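Local coordinates for protein lipoxygenase (Cyanothece sp., PDB 5EK8) that probably inserts molecular oxygen into polyunsaturated fatty acids at a non-heme iron centre, acting as a 9R-lipoxygenase, at residues Trp163-Ile174 against Val365-Arg376. Sequence-based numbering, arbitrary orientation.
Sequences WPYDPNSPFARI and VQMEQYAVACFR
Loop 163-174 folds back on itself against helix segment 365-376. The backbones come closest at Ala172, its CA 4.9 Å from the CA of Gln369. Trp163 lies near Arg376, and Phe171 near Val365. Within the loop, Asp166 N bonds to Arg173 O, which ties its two arms together.

The rings of Trp163 and Phe375 are near parallel (planes 5° apart) but hardly overlap. Phe375 CB makes a CH-pi contact over the six-membered ring of Trp163, 3.5 Å from its centroid. Ile174 CD1 packs on the opposite face. Arg376 NH1 donates to Trp163 O (2.9 Å), from above the carbonyl plane. A bend at chi3 (73°) carries NH1 toward the loop, and Tyr165 CE2 lies over one guanidinium face. Val372 is forked: CG1 meets the Tyr165 ring face, CG2 faces Ile174. Val365 CG1 makes a CH-pi contact over one Phe171 face, toward the rim.

Glu368 is extended and shares its carboxylate. OE1 accepts from Ile174 N (3.1 Å), and OE2 forms a salt bridge with Arg173 NE (3.0 Å), a weak hydrogen bond. Asn398 ND2 also hydrogen-bonds OE2, and Asp402 salt-bridges Arg173 NH1.

Asp491 and Asp63 pair with Arg376. The loop leaves strand 152-160 of the probable PLAT domain for helix 188-214, packing on iron-ligand helix 337-377, flanked by helices 394-404 and 482-495.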
loop_
_atom_site.group_PDB
_atom_site.type_symbol
_atom_site.label_atom_id
_atom_site.label_comp_id
_atom_site.label_asym_id
_atom_site.label_seq_id
_atom_site.Cartn_x
_atom_site.Cartn_y
_atom_site.Cartn_z
ATOM N N TRP A 163 -9.420 -15.286 -4.415
ATOM C CA TRP A 163 -9.102 -13.858 -4.391
ATOM C C TRP A 163 -10.229 -13.010 -4.961
ATOM O O TRP A 163 -10.025 -12.271 -5.923
ATOM C CB TRP A 163 -7.806 -13.584 -5.158
ATOM C CG TRP A 163 -6.570 -13.917 -4.382
ATOM C CD1 TRP A 163 -6.110 -15.163 -4.066
ATOM C CD2 TRP A 163 -5.632 -12.990 -3.824
ATOM N NE1 TRP A 163 -4.942 -15.069 -3.345
ATOM C CE2 TRP A 163 -4.628 -13.745 -3.185
ATOM C CE3 TRP A 163 -5.542 -11.594 -3.804
ATOM C CZ2 TRP A 163 -3.550 -13.151 -2.533
ATOM C CZ3 TRP A 163 -4.466 -11.007 -3.155
ATOM C CH2 TRP A 163 -3.486 -11.785 -2.530
ATOM N N PRO A 164 -11.426 -13.110 -4.365
ATOM C CA PRO A 164 -12.574 -12.403 -4.938
ATOM C C PRO A 164 -12.444 -10.896 -4.788
ATOM O O PRO A 164 -11.811 -10.432 -3.838
ATOM C CB PRO A 164 -13.752 -12.935 -4.123
ATOM C CG PRO A 164 -13.156 -13.291 -2.808
ATOM C CD PRO A 164 -11.774 -13.799 -3.107
ATOM N N TYR A 165 -13.028 -10.148 -5.720
ATOM C CA TYR A 165 -13.031 -8.695 -5.636
ATOM C C TYR A 165 -14.116 -8.203 -4.688
ATOM O O TYR A 165 -15.200 -8.781 -4.618
ATOM C CB TYR A 165 -13.228 -8.071 -7.017
ATOM C CG TYR A 165 -11.971 -7.994 -7.848
ATOM C CD1 TYR A 165 -11.060 -6.968 -7.663
ATOM C CD2 TYR A 165 -11.698 -8.940 -8.823
ATOM C CE1 TYR A 165 -9.914 -6.886 -8.419
ATOM C CE2 TYR A 165 -10.547 -8.863 -9.587
ATOM C CZ TYR A 165 -9.659 -7.834 -9.377
ATOM O OH TYR A 165 -8.511 -7.742 -10.129
ATOM N N ASP A 166 -13.811 -7.137 -3.956
ATOM C CA ASP A 166 -14.787 -6.485 -3.089
ATOM C C ASP A 166 -15.736 -5.652 -3.944
ATOM O O ASP A 166 -15.311 -4.696 -4.592
ATOM C CB ASP A 166 -14.087 -5.602 -2.051
ATOM C CG ASP A 166 -15.003 -5.186 -0.911
ATOM O OD1 ASP A 166 -14.476 -4.837 0.164
ATOM O OD2 ASP A 166 -16.240 -5.204 -1.077
ATOM N N PRO A 167 -17.027 -6.017 -3.960
ATOM C CA PRO A 167 -18.022 -5.292 -4.759
ATOM C C PRO A 167 -18.575 -4.052 -4.059
ATOM O O PRO A 167 -19.378 -3.327 -4.642
ATOM C CB PRO A 167 -19.124 -6.331 -4.957
ATOM C CG PRO A 167 -19.064 -7.151 -3.713
ATOM C CD PRO A 167 -17.608 -7.196 -3.295
ATOM N N ASN A 168 -18.145 -3.814 -2.824
ATOM C CA ASN A 168 -18.632 -2.679 -2.049
ATOM C C ASN A 168 -17.639 -1.528 -2.004
ATOM O O ASN A 168 -17.940 -0.457 -1.478
ATOM C CB ASN A 168 -18.972 -3.120 -0.628
ATOM C CG ASN A 168 -20.208 -3.992 -0.575
ATOM O OD1 ASN A 168 -21.198 -3.723 -1.260
ATOM N ND2 ASN A 168 -20.156 -5.050 0.229
ATOM N N SER A 169 -16.455 -1.749 -2.563
ATOM C CA SER A 169 -15.428 -0.717 -2.571
ATOM C C SER A 169 -15.444 0.072 -3.867
ATOM O O SER A 169 -15.702 -0.482 -4.934
ATOM C CB SER A 169 -14.040 -1.327 -2.363
ATOM O OG SER A 169 -13.032 -0.336 -2.487
ATOM N N PRO A 170 -15.167 1.379 -3.773
ATOM C CA PRO A 170 -14.930 2.217 -4.952
ATOM C C PRO A 170 -13.588 1.882 -5.600
ATOM O O PRO A 170 -13.238 2.434 -6.643
ATOM C CB PRO A 170 -14.927 3.638 -4.380
ATOM C CG PRO A 170 -14.552 3.466 -2.937
ATOM C CD PRO A 170 -15.162 2.162 -2.523
ATOM N N PHE A 171 -12.842 0.982 -4.968
ATOM C CA PHE A 171 -11.526 0.593 -5.450
ATOM C C PHE A 171 -11.471 -0.900 -5.731
ATOM O O PHE A 171 -12.282 -1.672 -5.220
ATOM C CB PHE A 171 -10.449 0.968 -4.433
ATOM C CG PHE A 171 -10.526 2.394 -3.960
ATOM C CD1 PHE A 171 -10.334 3.443 -4.846
ATOM C CD2 PHE A 171 -10.772 2.684 -2.625
ATOM C CE1 PHE A 171 -10.394 4.756 -4.412
ATOM C CE2 PHE A 171 -10.832 3.996 -2.184
ATOM C CZ PHE A 171 -10.641 5.034 -3.079
ATOM N N ALA A 172 -10.514 -1.303 -6.555
ATOM C CA ALA A 172 -10.261 -2.719 -6.760
ATOM C C ALA A 172 -9.508 -3.289 -5.560
ATOM O O ALA A 172 -8.303 -3.074 -5.400
ATOM C CB ALA A 172 -9.488 -2.939 -8.030
ATOM N N ARG A 173 -10.238 -4.002 -4.707
ATOM C CA ARG A 173 -9.687 -4.573 -3.483
ATOM C C ARG A 173 -10.180 -6.003 -3.303
ATOM O O ARG A 173 -11.180 -6.406 -3.904
ATOM C CB ARG A 173 -10.078 -3.729 -2.268
ATOM C CG ARG A 173 -9.730 -2.257 -2.386
ATOM C CD ARG A 173 -9.920 -1.558 -1.056
ATOM N NE ARG A 173 -9.166 -2.249 -0.018
ATOM C CZ ARG A 173 -9.221 -1.960 1.275
ATOM N NH1 ARG A 173 -10.004 -0.979 1.709
ATOM N NH2 ARG A 173 -8.497 -2.663 2.132
ATOM N N ILE A 174 -9.481 -6.770 -2.473
ATOM C CA ILE A 174 -9.909 -8.130 -2.174
ATOM C C ILE A 174 -11.103 -8.083 -1.228
ATOM O O ILE A 174 -11.249 -7.143 -0.445
ATOM C CB ILE A 174 -8.767 -8.968 -1.556
ATOM C CG1 ILE A 174 -9.123 -10.456 -1.583
ATOM C CG2 ILE A 174 -8.452 -8.499 -0.141
ATOM C CD1 ILE A 174 -8.000 -11.363 -1.138
ATOM N N VAL A 365 -3.799 1.926 -2.010
ATOM C CA VAL A 365 -4.947 1.663 -2.853
ATOM C C VAL A 365 -4.540 1.346 -4.289
ATOM O O VAL A 365 -5.013 0.368 -4.865
ATOM C CB VAL A 365 -5.916 2.849 -2.851
ATOM C CG1 VAL A 365 -7.126 2.539 -3.729
ATOM C CG2 VAL A 365 -6.341 3.172 -1.428
ATOM N N GLN A 366 -3.659 2.155 -4.864
ATOM C CA GLN A 366 -3.298 1.961 -6.260
ATOM C C GLN A 366 -2.619 0.610 -6.486
ATOM O O GLN A 366 -2.763 0.008 -7.549
ATOM C CB GLN A 366 -2.391 3.087 -6.762
ATOM C CG GLN A 366 -2.169 3.027 -8.270
ATOM C CD GLN A 366 -1.053 3.927 -8.767
ATOM O OE1 GLN A 366 -0.683 3.874 -9.945
ATOM N NE2 GLN A 366 -0.514 4.762 -7.881
ATOM N N MET A 367 -1.895 0.121 -5.485
ATOM C CA MET A 367 -1.152 -1.124 -5.652
ATOM C C MET A 367 -1.969 -2.362 -5.278
ATOM O O MET A 367 -1.659 -3.469 -5.729
ATOM C CB MET A 367 0.142 -1.086 -4.839
ATOM C CG MET A 367 1.200 -0.119 -5.371
ATOM S SD MET A 367 1.763 -0.489 -7.048
ATOM C CE MET A 367 0.889 0.754 -7.999
ATOM N N GLU A 368 -3.013 -2.188 -4.469
ATOM C CA GLU A 368 -3.841 -3.337 -4.105
ATOM C C GLU A 368 -4.475 -3.996 -5.334
ATOM O O GLU A 368 -4.592 -5.219 -5.392
ATOM C CB GLU A 368 -4.939 -2.951 -3.103
ATOM C CG GLU A 368 -5.922 -4.097 -2.839
ATOM C CD GLU A 368 -6.544 -4.075 -1.459
ATOM O OE1 GLU A 368 -7.237 -5.056 -1.111
ATOM O OE2 GLU A 368 -6.345 -3.091 -0.721
ATOM N N GLN A 369 -4.864 -3.190 -6.321
ATOM C CA GLN A 369 -5.515 -3.716 -7.521
ATOM C C GLN A 369 -4.556 -4.612 -8.299
ATOM O O GLN A 369 -4.931 -5.695 -8.782
ATOM C CB GLN A 369 -6.036 -2.574 -8.407
ATOM C CG GLN A 369 -4.984 -1.662 -9.012
ATOM C CD GLN A 369 -5.582 -0.424 -9.674
ATOM O OE1 GLN A 369 -6.685 -0.467 -10.231
ATOM N NE2 GLN A 369 -4.853 0.691 -9.611
ATOM N N TYR A 370 -3.304 -4.171 -8.385
ATOM C CA TYR A 370 -2.268 -4.950 -9.031
ATOM C C TYR A 370 -1.993 -6.215 -8.247
ATOM O O TYR A 370 -1.739 -7.263 -8.831
ATOM C CB TYR A 370 -0.991 -4.139 -9.176
ATOM C CG TYR A 370 -1.117 -3.005 -10.151
ATOM C CD1 TYR A 370 -1.144 -3.243 -11.526
ATOM C CD2 TYR A 370 -1.202 -1.695 -9.707
ATOM C CE1 TYR A 370 -1.258 -2.201 -12.430
ATOM C CE2 TYR A 370 -1.319 -0.650 -10.597
ATOM C CZ TYR A 370 -1.345 -0.908 -11.957
ATOM O OH TYR A 370 -1.453 0.148 -12.827
ATOM N N ALA A 371 -2.041 -6.117 -6.921
ATOM C CA ALA A 371 -1.863 -7.296 -6.078
ATOM C C ALA A 371 -2.929 -8.348 -6.373
ATOM O O ALA A 371 -2.615 -9.480 -6.760
ATOM C CB ALA A 371 -1.893 -6.914 -4.608
ATOM N N VAL A 372 -4.188 -7.960 -6.201
ATOM C CA VAL A 372 -5.305 -8.867 -6.418
ATOM C C VAL A 372 -5.260 -9.506 -7.803
ATOM O O VAL A 372 -5.326 -10.731 -7.923
ATOM C CB VAL A 372 -6.655 -8.151 -6.239
ATOM C CG1 VAL A 372 -7.793 -9.103 -6.543
ATOM C CG2 VAL A 372 -6.778 -7.600 -4.818
ATOM N N ALA A 373 -5.126 -8.682 -8.841
ATOM C CA ALA A 373 -5.033 -9.205 -10.204
ATOM C C ALA A 373 -3.875 -10.198 -10.349
ATOM O O ALA A 373 -4.033 -11.290 -10.921
ATOM C CB ALA A 373 -4.877 -8.072 -11.190
ATOM N N CYS A 374 -2.718 -9.807 -9.817
ATOM C CA CYS A 374 -1.507 -10.613 -9.896
ATOM C C CYS A 374 -1.710 -12.002 -9.321
ATOM O O CYS A 374 -1.507 -13.003 -10.009
ATOM C CB CYS A 374 -0.358 -9.919 -9.163
ATOM S SG CYS A 374 1.091 -10.960 -8.890
ATOM N N PHE A 375 -2.108 -12.061 -8.056
ATOM C CA PHE A 375 -2.298 -13.344 -7.394
ATOM C C PHE A 375 -3.467 -14.109 -7.998
ATOM O O PHE A 375 -3.554 -15.328 -7.867
ATOM C CB PHE A 375 -2.504 -13.151 -5.889
ATOM C CG PHE A 375 -1.228 -12.887 -5.138
ATOM C CD1 PHE A 375 -0.414 -13.936 -4.744
ATOM C CD2 PHE A 375 -0.835 -11.593 -4.839
ATOM C CE1 PHE A 375 0.759 -13.701 -4.061
ATOM C CE2 PHE A 375 0.338 -11.352 -4.156
ATOM C CZ PHE A 375 1.135 -12.408 -3.768
ATOM N N ARG A 376 -4.361 -13.389 -8.667
ATOM C CA ARG A 376 -5.480 -14.034 -9.333
ATOM C C ARG A 376 -5.037 -14.792 -10.574
ATOM O O ARG A 376 -5.544 -15.878 -10.844
ATOM C CB ARG A 376 -6.549 -13.013 -9.715
ATOM C CG ARG A 376 -7.565 -12.730 -8.631
ATOM C CD ARG A 376 -8.549 -11.654 -9.084
ATOM N NE ARG A 376 -9.493 -12.158 -10.074
ATOM C CZ ARG A 376 -10.730 -12.544 -9.787
ATOM N NH1 ARG A 376 -11.175 -12.475 -8.541
ATOM N NH2 ARG A 376 -11.528 -12.993 -10.745
#